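Local coordinates for hypothetical protein DUF871 (Enterococcus faecalis, PDB 2P0O) that is of unconfirmed function but probably hydrolyses 6-phospho-N-acetylmuramic acid glycosides, as the 6-phospho-N-acetylmuramidases do, at residues D18-I23 and G56-A61; E105-A110 and I116-S121; L266-D271 and I349-Q354. All coordinates share one frame; numbering follows the deposited sequence.

Contact 1. Residues D18-I23 and G56-A61; sequences DTIIYI and GAIAKA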
ATOM      1  N   ASP A  18      -4.400 -20.669  -5.022  1.00 59.94           N
ATOM      2  CA  ASP A  18      -3.738 -19.693  -4.188  1.00 60.55           C
ATOM      3  C   ASP A  18      -4.058 -18.271  -4.631  1.00 59.15           C
ATOM      4  O   ASP A  18      -4.422 -17.459  -3.815  1.00 58.35           O
ATOM      5  CB  ASP A  18      -2.227 -19.957  -4.089  1.00 60.48           C
ATOM      6  CG  ASP A  18      -1.929 -21.302  -3.398  1.00 62.88           C
ATOM      7  OD1 ASP A  18      -2.816 -21.820  -2.678  1.00 59.06           O
ATOM      8  OD2 ASP A  18      -0.826 -21.858  -3.594  1.00 66.68           O
ATOM      9  N   THR A  19      -4.019 -18.012  -5.929  1.00 58.29           N
ATOM     10  CA  THR A  19      -4.347 -16.694  -6.447  1.00 57.48           C
ATOM     11  C   THR A  19      -5.790 -16.262  -6.165  1.00 56.72           C
ATOM     12  O   THR A  19      -6.028 -15.124  -5.732  1.00 56.48           O
ATOM     13  CB  THR A  19      -3.985 -16.596  -7.939  1.00 57.73           C
ATOM     14  OG1 THR A  19      -2.568 -16.787  -8.059  1.00 57.71           O
ATOM     15  CG2 THR A  19      -4.373 -15.231  -8.523  1.00 58.48           C
ATOM     16  N   ILE A  20      -6.733 -17.165  -6.397  1.00 55.81           N
ATOM     17  CA  ILE A  20      -8.146 -16.948  -6.073  1.00 55.72           C
ATOM     18  C   ILE A  20      -8.348 -16.715  -4.555  1.00 55.79           C
ATOM     19  O   ILE A  20      -8.959 -15.718  -4.149  1.00 55.45           O
ATOM     20  CB  ILE A  20      -9.027 -18.093  -6.657  1.00 56.30           C
ATOM     21  CG1 ILE A  20      -8.959 -18.049  -8.188  1.00 54.99           C
ATOM     22  CG2 ILE A  20     -10.474 -18.014  -6.165  1.00 55.03           C
ATOM     23  CD1 ILE A  20      -9.442 -19.310  -8.875  1.00 61.71           C
ATOM     24  N   ILE A  21      -7.818 -17.615  -3.727  1.00 55.95           N
ATOM     25  CA  ILE A  21      -7.794 -17.423  -2.261  1.00 55.66           C
ATOM     26  C   ILE A  21      -7.306 -16.012  -1.902  1.00 55.42           C
ATOM     27  O   ILE A  21      -7.981 -15.269  -1.179  1.00 54.93           O
ATOM     28  CB  ILE A  21      -6.958 -18.519  -1.548  1.00 55.31           C
ATOM     29  CG1 ILE A  21      -7.716 -19.838  -1.571  1.00 57.10           C
ATOM     30  CG2 ILE A  21      -6.710 -18.169  -0.093  1.00 55.67           C
ATOM     31  CD1 ILE A  21      -6.832 -21.085  -1.496  1.00 59.95           C
ATOM     32  N   TYR A  22      -6.144 -15.649  -2.451  1.00 55.50           N
ATOM     33  CA  TYR A  22      -5.557 -14.340  -2.292  1.00 55.08           C
ATOM     34  C   TYR A  22      -6.478 -13.179  -2.661  1.00 54.80           C
ATOM     35  O   TYR A  22      -6.621 -12.213  -1.877  1.00 54.88           O
ATOM     36  CB  TYR A  22      -4.272 -14.259  -3.116  1.00 55.17           C
ATOM     37  CG  TYR A  22      -3.594 -12.886  -3.103  1.00 55.84           C
ATOM     38  CD1 TYR A  22      -2.982 -12.377  -1.948  1.00 54.23           C
ATOM     39  CD2 TYR A  22      -3.538 -12.111  -4.270  1.00 56.97           C
ATOM     40  CE1 TYR A  22      -2.330 -11.096  -1.966  1.00 54.44           C
ATOM     41  CE2 TYR A  22      -2.912 -10.856  -4.301  1.00 55.25           C
ATOM     42  CZ  TYR A  22      -2.300 -10.357  -3.159  1.00 55.98           C
ATOM     43  OH  TYR A  22      -1.673  -9.112  -3.239  1.00 56.46           O
ATOM     44  N   ILE A  23      -7.044 -13.236  -3.865  1.00 54.23           N
ATOM     45  CA  ILE A  23      -7.930 -12.172  -4.355  1.00 54.64           C
ATOM     46  C   ILE A  23      -9.119 -11.949  -3.386  1.00 54.27           C
ATOM     47  O   ILE A  23      -9.397 -10.819  -2.945  1.00 54.14           O
ATOM     48  CB  ILE A  23      -8.427 -12.465  -5.797  1.00 54.57           C
ATOM     49  CG1 ILE A  23      -7.281 -12.333  -6.805  1.00 54.47           C
ATOM     50  CG2 ILE A  23      -9.570 -11.522  -6.173  1.00 54.39           C
ATOM     51  CD1 ILE A  23      -7.595 -12.958  -8.179  1.00 54.09           C
ATOM     52  N   GLY A  56     -12.281 -11.874 -14.735  1.00 62.76           N
ATOM     53  CA  GLY A  56     -13.493 -11.045 -14.711  1.00 62.28           C
ATOM     54  C   GLY A  56     -14.612 -11.667 -13.895  1.00 62.17           C
ATOM     55  O   GLY A  56     -15.368 -10.940 -13.213  1.00 62.09           O
ATOM     56  N   ALA A  57     -14.702 -13.005 -13.937  1.00 61.95           N
ATOM     57  CA  ALA A  57     -15.728 -13.715 -13.174  1.00 62.99           C
ATOM     58  C   ALA A  57     -15.459 -13.561 -11.685  1.00 63.17           C
ATOM     59  O   ALA A  57     -16.356 -13.217 -10.908  1.00 63.04           O
ATOM     60  CB  ALA A  57     -15.808 -15.189 -13.578  1.00 62.77           C
ATOM     61  N   ILE A  58     -14.207 -13.778 -11.296  1.00 63.59           N
ATOM     62  CA  ILE A  58     -13.805 -13.558  -9.917  1.00 63.98           C
ATOM     63  C   ILE A  58     -14.111 -12.104  -9.494  1.00 63.75           C
ATOM     64  O   ILE A  58     -14.753 -11.879  -8.471  1.00 63.56           O
ATOM     65  CB  ILE A  58     -12.319 -13.926  -9.702  1.00 64.66           C
ATOM     66  CG1 ILE A  58     -12.063 -15.346 -10.206  1.00 65.77           C
ATOM     67  CG2 ILE A  58     -11.941 -13.835  -8.227  1.00 65.03           C
ATOM     68  CD1 ILE A  58     -10.596 -15.614 -10.487  1.00 69.40           C
ATOM     69  N   ALA A  59     -13.691 -11.133 -10.300  1.00 63.37           N
ATOM     70  CA  ALA A  59     -13.880  -9.713  -9.967  1.00 63.36           C
ATOM     71  C   ALA A  59     -15.343  -9.248  -9.919  1.00 63.20           C
ATOM     72  O   ALA A  59     -15.712  -8.475  -9.039  1.00 63.37           O
ATOM     73  CB  ALA A  59     -13.091  -8.839 -10.912  1.00 62.94           C
ATOM     74  N   LYS A  60     -16.154  -9.680 -10.873  1.00 62.95           N
ATOM     75  CA  LYS A  60     -17.584  -9.365 -10.833  1.00 63.95           C
ATOM     76  C   LYS A  60     -18.237  -9.868  -9.539  1.00 64.00           C
ATOM     77  O   LYS A  60     -18.967  -9.122  -8.888  1.00 64.70           O
ATOM     78  CB  LYS A  60     -18.334  -9.938 -12.052  1.00 63.56           C
ATOM     79  CG  LYS A  60     -18.293  -9.055 -13.303  1.00 63.52           C
ATOM     80  CD  LYS A  60     -18.264  -9.889 -14.600  1.00 63.13           C
ATOM     81  CE  LYS A  60     -19.604 -10.474 -14.944  1.00 66.08           C
ATOM     82  NZ  LYS A  60     -19.491 -11.497 -16.061  1.00 66.65           N
ATOM     83  N   ALA A  61     -17.958 -11.121  -9.176  1.00 63.81           N
ATOM     84  CA  ALA A  61     -18.522 -11.755  -7.976  1.00 63.74           C
ATOM     85  C   ALA A  61     -18.031 -11.078  -6.707  1.00 63.61           C
ATOM     86  O   ALA A  61     -18.737 -10.953  -5.712  1.00 63.49           O
ATOM     87  CB  ALA A  61     -18.154 -13.224  -7.947  1.00 63.67           C
TER
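Ile-58 reaches from helix 48-62 to Ile-20 and Ile-23 of helix 17-28, so that a single branched side chain meets two residues of its neighbour. These are consecutive helices in the outer layer of the TIM barrel: each follows one of the parallel strands 4-8 and 33-38, and such neighbours pack side by side around the closed sheet. Within segments 18-23 and 56-61 the nearest CA atoms, of Ile-20 and Ile-58, are 7.6 Å apart, and apolar contact alone joins the two segments. Ile-58 gives up the most surface and uses both of its branches. Its chi1 of -53° puts CG1 beside the backbone N and leaves CG2 anti to that N, where it meets CG2 of Ile-23 at 3.9 Å. The longer branch runs to Ile-20. Both partners cross the Ile-58 side chain at about a right angle, and because they stand three residues apart they present one stripe of the helix to it. Depth differs along this stripe. Ile-23 is buried, and its side chain also touches Ile-7 of strand 4-8, and Val-9 and Met-64 in loops; Ile-20 is partly exposed and leans on Ile-15. At this outer end CD1 of Ile-58 lies 3.7 Å from CG1 of Ile-20, with the Ile-20 CD1 methyl a little farther from it, at 4.2 Å.

Contact 2. Residues E105-A110 and I116-S121; sequences EQMAHA and IGLNAS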
ATOM      1  N   GLU A 105      -8.042  10.299 -29.414  1.00 58.65           N
ATOM      2  CA  GLU A 105      -9.433  10.421 -29.808  1.00 59.00           C
ATOM      3  C   GLU A 105     -10.282   9.185 -29.485  1.00 58.63           C
ATOM      4  O   GLU A 105     -11.407   9.309 -28.988  1.00 58.14           O
ATOM      5  CB  GLU A 105      -9.525  10.747 -31.299  1.00 59.01           C
ATOM      6  CG  GLU A 105     -10.939  10.990 -31.782  1.00 59.93           C
ATOM      7  CD  GLU A 105     -11.063  10.933 -33.292  1.00 62.29           C
ATOM      8  OE1 GLU A 105     -10.022  11.008 -33.993  1.00 62.57           O
ATOM      9  OE2 GLU A 105     -12.213  10.825 -33.783  1.00 63.27           O
ATOM     10  N   GLN A 106      -9.747   8.003 -29.783  1.00 58.77           N
ATOM     11  CA  GLN A 106     -10.413   6.755 -29.428  1.00 59.27           C
ATOM     12  C   GLN A 106     -10.588   6.677 -27.921  1.00 59.62           C
ATOM     13  O   GLN A 106     -11.653   6.298 -27.415  1.00 59.73           O
ATOM     14  CB  GLN A 106      -9.592   5.567 -29.912  1.00 59.14           C
ATOM     15  CG  GLN A 106      -9.738   5.297 -31.399  1.00 59.40           C
ATOM     16  CD  GLN A 106      -8.705   4.316 -31.873  1.00 59.36           C
ATOM     17  OE1 GLN A 106      -7.508   4.555 -31.740  1.00 61.37           O
ATOM     18  NE2 GLN A 106      -9.153   3.194 -32.403  1.00 58.81           N
HETATM   19  N   MSE A 107      -9.533   7.074 -27.224  1.00 59.60           N
HETATM   20  CA  MSE A 107      -9.480   7.061 -25.782  1.00 60.42           C
HETATM   21  C   MSE A 107     -10.501   7.976 -25.134  1.00 59.06           C
HETATM   22  O   MSE A 107     -11.106   7.600 -24.137  1.00 58.49           O
HETATM   23  CB  MSE A 107      -8.079   7.412 -25.314  1.00 61.05           C
HETATM   24  CG  MSE A 107      -7.173   6.202 -25.272  1.00 67.57           C
HETATM   25 SE   MSE A 107      -5.321   6.616 -24.725  1.00 85.66          SE
HETATM   26  CE  MSE A 107      -5.627   8.230 -23.659  1.00 83.03           C
ATOM     27  N   ALA A 108     -10.673   9.167 -25.699  1.00 58.33           N
ATOM     28  CA  ALA A 108     -11.669  10.118 -25.224  1.00 58.27           C
ATOM     29  C   ALA A 108     -13.073   9.525 -25.342  1.00 57.92           C
ATOM     30  O   ALA A 108     -13.814   9.476 -24.354  1.00 58.02           O
ATOM     31  CB  ALA A 108     -11.566  11.423 -25.999  1.00 58.44           C
ATOM     32  N   HIS A 109     -13.411   9.047 -26.544  1.00 57.15           N
ATOM     33  CA  HIS A 109     -14.674   8.362 -26.796  1.00 56.82           C
ATOM     34  C   HIS A 109     -14.907   7.199 -25.858  1.00 56.20           C
ATOM     35  O   HIS A 109     -16.027   7.008 -25.374  1.00 56.64           O
ATOM     36  CB  HIS A 109     -14.743   7.852 -28.236  1.00 57.46           C
ATOM     37  CG  HIS A 109     -15.095   8.909 -29.237  1.00 58.66           C
ATOM     38  ND1 HIS A 109     -14.291  10.003 -29.481  1.00 60.35           N
ATOM     39  CD2 HIS A 109     -16.158   9.032 -30.067  1.00 61.34           C
ATOM     40  CE1 HIS A 109     -14.844  10.758 -30.415  1.00 61.13           C
ATOM     41  NE2 HIS A 109     -15.978  10.191 -30.789  1.00 62.16           N
ATOM     42  N   ALA A 110     -13.857   6.425 -25.600  1.00 54.86           N
ATOM     43  CA  ALA A 110     -13.976   5.257 -24.757  1.00 53.91           C
ATOM     44  C   ALA A 110     -14.154   5.625 -23.276  1.00 53.50           C
ATOM     45  O   ALA A 110     -14.631   4.798 -22.479  1.00 53.29           O
ATOM     46  CB  ALA A 110     -12.792   4.317 -24.959  1.00 53.54           C
ATOM     47  N   ILE A 116     -10.163   4.832 -18.383  1.00 55.10           N
ATOM     48  CA  ILE A 116      -9.011   4.884 -19.283  1.00 54.40           C
ATOM     49  C   ILE A 116      -7.725   5.119 -18.484  1.00 54.43           C
ATOM     50  O   ILE A 116      -7.610   6.090 -17.735  1.00 54.47           O
ATOM     51  CB  ILE A 116      -9.236   5.941 -20.394  1.00 54.71           C
ATOM     52  CG1 ILE A 116     -10.334   5.467 -21.369  1.00 53.90           C
ATOM     53  CG2 ILE A 116      -7.938   6.270 -21.151  1.00 54.95           C
ATOM     54  CD1 ILE A 116     -10.046   4.114 -22.064  1.00 53.60           C
ATOM     55  N   GLY A 117      -6.789   4.185 -18.611  1.00 53.90           N
ATOM     56  CA  GLY A 117      -5.500   4.277 -17.952  1.00 53.77           C
ATOM     57  C   GLY A 117      -4.554   5.087 -18.816  1.00 54.05           C
ATOM     58  O   GLY A 117      -4.398   4.815 -20.006  1.00 52.90           O
ATOM     59  N   LEU A 118      -3.958   6.110 -18.215  1.00 54.47           N
ATOM     60  CA  LEU A 118      -2.872   6.866 -18.839  1.00 55.50           C
ATOM     61  C   LEU A 118      -1.548   6.522 -18.141  1.00 56.48           C
ATOM     62  O   LEU A 118      -1.528   5.936 -17.048  1.00 56.20           O
ATOM     63  CB  LEU A 118      -3.127   8.364 -18.749  1.00 54.84           C
ATOM     64  CG  LEU A 118      -4.520   8.847 -19.150  1.00 54.62           C
ATOM     65  CD1 LEU A 118      -4.652  10.315 -18.787  1.00 53.37           C
ATOM     66  CD2 LEU A 118      -4.730   8.629 -20.652  1.00 54.88           C
ATOM     67  N   ASN A 119      -0.458   6.880 -18.796  1.00 57.31           N
ATOM     68  CA  ASN A 119       0.852   6.673 -18.247  1.00 59.10           C
ATOM     69  C   ASN A 119       1.267   7.988 -17.567  1.00 59.52           C
ATOM     70  O   ASN A 119       1.492   8.986 -18.227  1.00 59.46           O
ATOM     71  CB  ASN A 119       1.805   6.237 -19.363  1.00 59.01           C
ATOM     72  CG  ASN A 119       3.225   5.970 -18.856  1.00 61.97           C
ATOM     73  OD1 ASN A 119       3.643   6.491 -17.817  1.00 63.86           O
ATOM     74  ND2 ASN A 119       3.960   5.142 -19.581  1.00 62.07           N
ATOM     75  N   ALA A 120       1.315   7.989 -16.240  1.00 61.22           N
ATOM     76  CA  ALA A 120       1.599   9.203 -15.456  1.00 62.46           C
ATOM     77  C   ALA A 120       2.869   9.940 -15.890  1.00 64.08           C
ATOM     78  O   ALA A 120       2.882  11.172 -15.936  1.00 65.26           O
ATOM     79  CB  ALA A 120       1.629   8.886 -13.966  1.00 61.89           C
ATOM     80  N   SER A 121       3.898   9.188 -16.287  1.00 65.08           N
ATOM     81  CA  SER A 121       5.202   9.733 -16.656  1.00 65.49           C
ATOM     82  C   SER A 121       5.306  10.302 -18.067  1.00 65.55           C
ATOM     83  O   SER A 121       6.165  11.143 -18.315  1.00 65.96           O
ATOM     84  CB  SER A 121       6.273   8.653 -16.518  1.00 65.29           C
ATOM     85  OG  SER A 121       6.144   8.025 -15.255  1.00 69.46           O
TER
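Ile-116 packs against Met-107 and Ala-110 inside the beta-alpha-beta unit formed by strand 95-98, helix 104-111 and strand 115-119. It illustrates how a TIM barrel seats a helix on the strand that follows it: the short helix and strand axes approach to 9.5 Å and run roughly antiparallel, at 140°, and every residue that touches is buried. From CB the Ile-116 side chain divides. CG2, anti to the backbone N, faces the selenomethionine side chain of Met-107, lying 4.2 Å from its CG. The Met-107 chain is bent at chi3 and the exact position of its CE is uncertain; as modelled, CE is 3.9 Å from CG2 of Ile-116, and it also lies near Leu-118, though its separation from CD2 there is doubtfully short. CG1 of Ile-116 takes the other course and comes to 3.6 Å from the backbone O of Met-107, a contact of carbon with the helix carbonyl and not a hydrogen bond. Leu-131 of helix 125-133 touches Met-107 too, joining the next helix of the barrel to this layer. Meanwhile backbone bonds to Glu-142 hold Ile-116 and Leu-118 in the sheet. Beyond CG1 the Ile-116 chain bends (chi2 -58°), and its tip, still within 4.2 Å of the Met-107 O, reaches on along the helix, where CD1 of Ile-116 ends 4.0 Å from CB of Ala-110.

Contact 3. Residues L266-D271 and I349-Q354; sequences LDAARD and IKAGNQ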
ATOM      1  N   LEU A 266      -2.746  13.649  21.266  1.00 50.07           N
ATOM      2  CA  LEU A 266      -3.142  14.569  20.221  1.00 50.14           C
ATOM      3  C   LEU A 266      -2.188  15.777  20.060  1.00 50.98           C
ATOM      4  O   LEU A 266      -2.176  16.443  19.012  1.00 51.45           O
ATOM      5  CB  LEU A 266      -4.542  15.060  20.524  1.00 50.18           C
ATOM      6  CG  LEU A 266      -5.692  14.171  20.069  1.00 50.72           C
ATOM      7  CD1 LEU A 266      -7.023  14.740  20.601  1.00 50.09           C
ATOM      8  CD2 LEU A 266      -5.704  14.117  18.543  1.00 51.70           C
ATOM      9  N   ASP A 267      -1.422  16.102  21.089  1.00 50.62           N
ATOM     10  CA  ASP A 267      -0.362  17.064  20.874  1.00 51.67           C
ATOM     11  C   ASP A 267       0.920  16.283  20.754  1.00 51.39           C
ATOM     12  O   ASP A 267       1.629  16.072  21.734  1.00 51.64           O
ATOM     13  CB  ASP A 267      -0.307  18.141  21.954  1.00 53.14           C
ATOM     14  CG  ASP A 267      -0.396  17.590  23.355  1.00 55.69           C
ATOM     15  OD1 ASP A 267      -0.644  16.387  23.557  1.00 60.00           O
ATOM     16  OD2 ASP A 267      -0.228  18.394  24.277  1.00 60.23           O
ATOM     17  N   ALA A 268       1.179  15.829  19.530  1.00 50.23           N
ATOM     18  CA  ALA A 268       2.221  14.847  19.261  1.00 49.17           C
ATOM     19  C   ALA A 268       3.630  15.429  19.370  1.00 47.60           C
ATOM     20  O   ALA A 268       3.927  16.451  18.781  1.00 47.70           O
ATOM     21  CB  ALA A 268       2.010  14.242  17.873  1.00 48.78           C
ATOM     22  N   ALA A 269       4.489  14.729  20.097  1.00 46.11           N
ATOM     23  CA  ALA A 269       5.870  15.124  20.293  1.00 44.70           C
ATOM     24  C   ALA A 269       6.674  14.949  19.008  1.00 44.82           C
ATOM     25  O   ALA A 269       6.408  14.030  18.220  1.00 44.52           O
ATOM     26  CB  ALA A 269       6.467  14.262  21.395  1.00 44.42           C
ATOM     27  N   ARG A 270       7.693  15.784  18.824  1.00 44.03           N
ATOM     28  CA  ARG A 270       8.624  15.628  17.722  1.00 42.99           C
ATOM     29  C   ARG A 270       9.363  14.294  17.872  1.00 42.88           C
ATOM     30  O   ARG A 270       9.475  13.539  16.925  1.00 42.22           O
ATOM     31  CB  ARG A 270       9.643  16.790  17.741  1.00 42.63           C
ATOM     32  CG  ARG A 270      10.542  16.856  16.519  1.00 43.17           C
ATOM     33  CD  ARG A 270      11.605  17.922  16.705  1.00 45.02           C
ATOM     34  NE  ARG A 270      12.435  17.601  17.865  1.00 43.67           N
ATOM     35  CZ  ARG A 270      13.445  18.355  18.277  1.00 43.31           C
ATOM     36  NH1 ARG A 270      14.142  17.988  19.332  1.00 44.86           N
ATOM     37  NH2 ARG A 270      13.762  19.468  17.629  1.00 42.74           N
ATOM     38  N   ASP A 271       9.852  14.012  19.081  1.00 43.35           N
ATOM     39  CA  ASP A 271      10.893  13.006  19.288  1.00 44.25           C
ATOM     40  C   ASP A 271      10.377  11.596  19.570  1.00 44.42           C
ATOM     41  O   ASP A 271      11.134  10.622  19.410  1.00 44.27           O
ATOM     42  CB  ASP A 271      11.753  13.398  20.498  1.00 43.86           C
ATOM     43  CG  ASP A 271      12.598  14.604  20.248  1.00 47.36           C
ATOM     44  OD1 ASP A 271      12.888  14.895  19.074  1.00 51.41           O
ATOM     45  OD2 ASP A 271      12.997  15.243  21.255  1.00 51.07           O
ATOM     46  N   ILE A 349       2.186   7.181  12.456  1.00 44.25           N
ATOM     47  CA  ILE A 349       1.413   7.260  13.683  1.00 44.99           C
ATOM     48  C   ILE A 349       1.392   8.725  14.107  1.00 45.44           C
ATOM     49  O   ILE A 349       2.348   9.251  14.697  1.00 45.77           O
ATOM     50  CB  ILE A 349       1.989   6.349  14.760  1.00 44.12           C
ATOM     51  CG1 ILE A 349       1.955   4.916  14.262  1.00 44.12           C
ATOM     52  CG2 ILE A 349       1.153   6.399  16.039  1.00 45.85           C
ATOM     53  CD1 ILE A 349       2.717   3.986  15.135  1.00 37.87           C
ATOM     54  N   LYS A 350       0.305   9.366  13.746  1.00 45.13           N
ATOM     55  CA  LYS A 350       0.097  10.784  13.994  1.00 47.62           C
ATOM     56  C   LYS A 350      -0.559  11.064  15.347  1.00 47.14           C
ATOM     57  O   LYS A 350      -0.896  10.136  16.116  1.00 47.01           O
ATOM     58  CB  LYS A 350      -0.794  11.383  12.885  1.00 47.22           C
ATOM     59  CG  LYS A 350       0.010  11.928  11.750  1.00 52.49           C
ATOM     60  CD  LYS A 350       0.064  11.010  10.572  1.00 57.23           C
ATOM     61  CE  LYS A 350       1.481  11.018   9.999  1.00 62.91           C
ATOM     62  NZ  LYS A 350       2.031  12.384   9.751  1.00 65.37           N
ATOM     63  N   ALA A 351      -0.729  12.362  15.617  1.00 47.03           N
ATOM     64  CA  ALA A 351      -1.499  12.853  16.752  1.00 46.61           C
ATOM     65  C   ALA A 351      -2.821  12.059  16.829  1.00 46.18           C
ATOM     66  O   ALA A 351      -3.549  11.945  15.832  1.00 46.77           O
ATOM     67  CB  ALA A 351      -1.789  14.391  16.577  1.00 46.91           C
ATOM     68  N   GLY A 352      -3.110  11.505  18.005  1.00 45.14           N
ATOM     69  CA  GLY A 352      -4.327  10.754  18.230  1.00 44.93           C
ATOM     70  C   GLY A 352      -4.458   9.373  17.632  1.00 45.64           C
ATOM     71  O   GLY A 352      -5.440   8.706  17.921  1.00 46.50           O
ATOM     72  N   ASN A 353      -3.496   8.922  16.815  1.00 45.55           N
ATOM     73  CA  ASN A 353      -3.565   7.571  16.250  1.00 46.29           C
ATOM     74  C   ASN A 353      -3.264   6.460  17.263  1.00 46.57           C
ATOM     75  O   ASN A 353      -2.371   6.605  18.120  1.00 46.39           O
ATOM     76  CB  ASN A 353      -2.610   7.395  15.042  1.00 46.82           C
ATOM     77  CG  ASN A 353      -3.050   8.175  13.802  1.00 48.16           C
ATOM     78  OD1 ASN A 353      -2.234   8.478  12.944  1.00 50.78           O
ATOM     79  ND2 ASN A 353      -4.326   8.539  13.729  1.00 52.41           N
ATOM     80  N   GLN A 354      -3.975   5.336  17.121  1.00 46.44           N
ATOM     81  CA  GLN A 354      -3.730   4.158  17.955  1.00 46.55           C
ATOM     82  C   GLN A 354      -2.781   3.170  17.344  1.00 45.76           C
ATOM     83  O   GLN A 354      -2.736   2.992  16.130  1.00 45.23           O
ATOM     84  CB  GLN A 354      -4.995   3.409  18.283  1.00 45.92           C
ATOM     85  CG  GLN A 354      -6.074   4.256  18.831  1.00 49.95           C
ATOM     86  CD  GLN A 354      -7.297   3.419  19.059  1.00 53.24           C
ATOM     87  OE1 GLN A 354      -7.517   2.923  20.167  1.00 54.93           O
ATOM     88  NE2 GLN A 354      -8.072   3.204  18.006  1.00 53.61           N
TER
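Leu-266 and Ala-268 close over Ala-351 and Gly-352, which form the corner of a type II beta turn running from Lys-350 to Asn-353 in the cyclophilin-like C-terminal region. Two surface loops meet here, one entering strand 272-275 and the other strand 354-359. The tight part lies at the corner. CD2 of Leu-266 settles on CA of Gly-352 at 3.6 Å, where the lack of a side chain lets the methyl come down on the backbone, and the glycine's positive phi (73°) suits this turn position. Next to it in the turn, the methyl of Ala-351 points toward loop 266-271, near the backbone O of Leu-266, while CB of Ala-268 rests 3.9 Å from CA of Ala-351. Asn-353 N closes the turn on Lys-350 O (3.0 Å), which ND2 of Asn-264, just after strand 260-263, also bonds; Lys-350 N donates to OD1 of Asn-353 (2.8 Å). Yet the contact is superficial: Leu-266 and Ala-268 are exposed, and from Ala-269 on the loop makes no contact with the turn. There Arg-270 makes a local salt bridge, its NE meeting OD1 of Asp-271 at 3.0 Å from above the carboxylate plane.

The three contacts form a series along the chain, each closing before the next begins. Contacts 1 and 2 belong to one barrel: the first joins two outer helices to each other, the second joins a helix to the strand that follows it, and their centres lie about 26 Å apart and their nearest atoms about 16 Å. Contact 3 belongs to the C-terminal region, across the centre of the chain, with its centre about 38 Å from that of contact 1 and about 41 Å from that of contact 2. Contact 2 is buried, contact 1 partly buried and contact 3 superficial. None supplies a residue to the sodium site of Met-211, Asp-213 and Val-216.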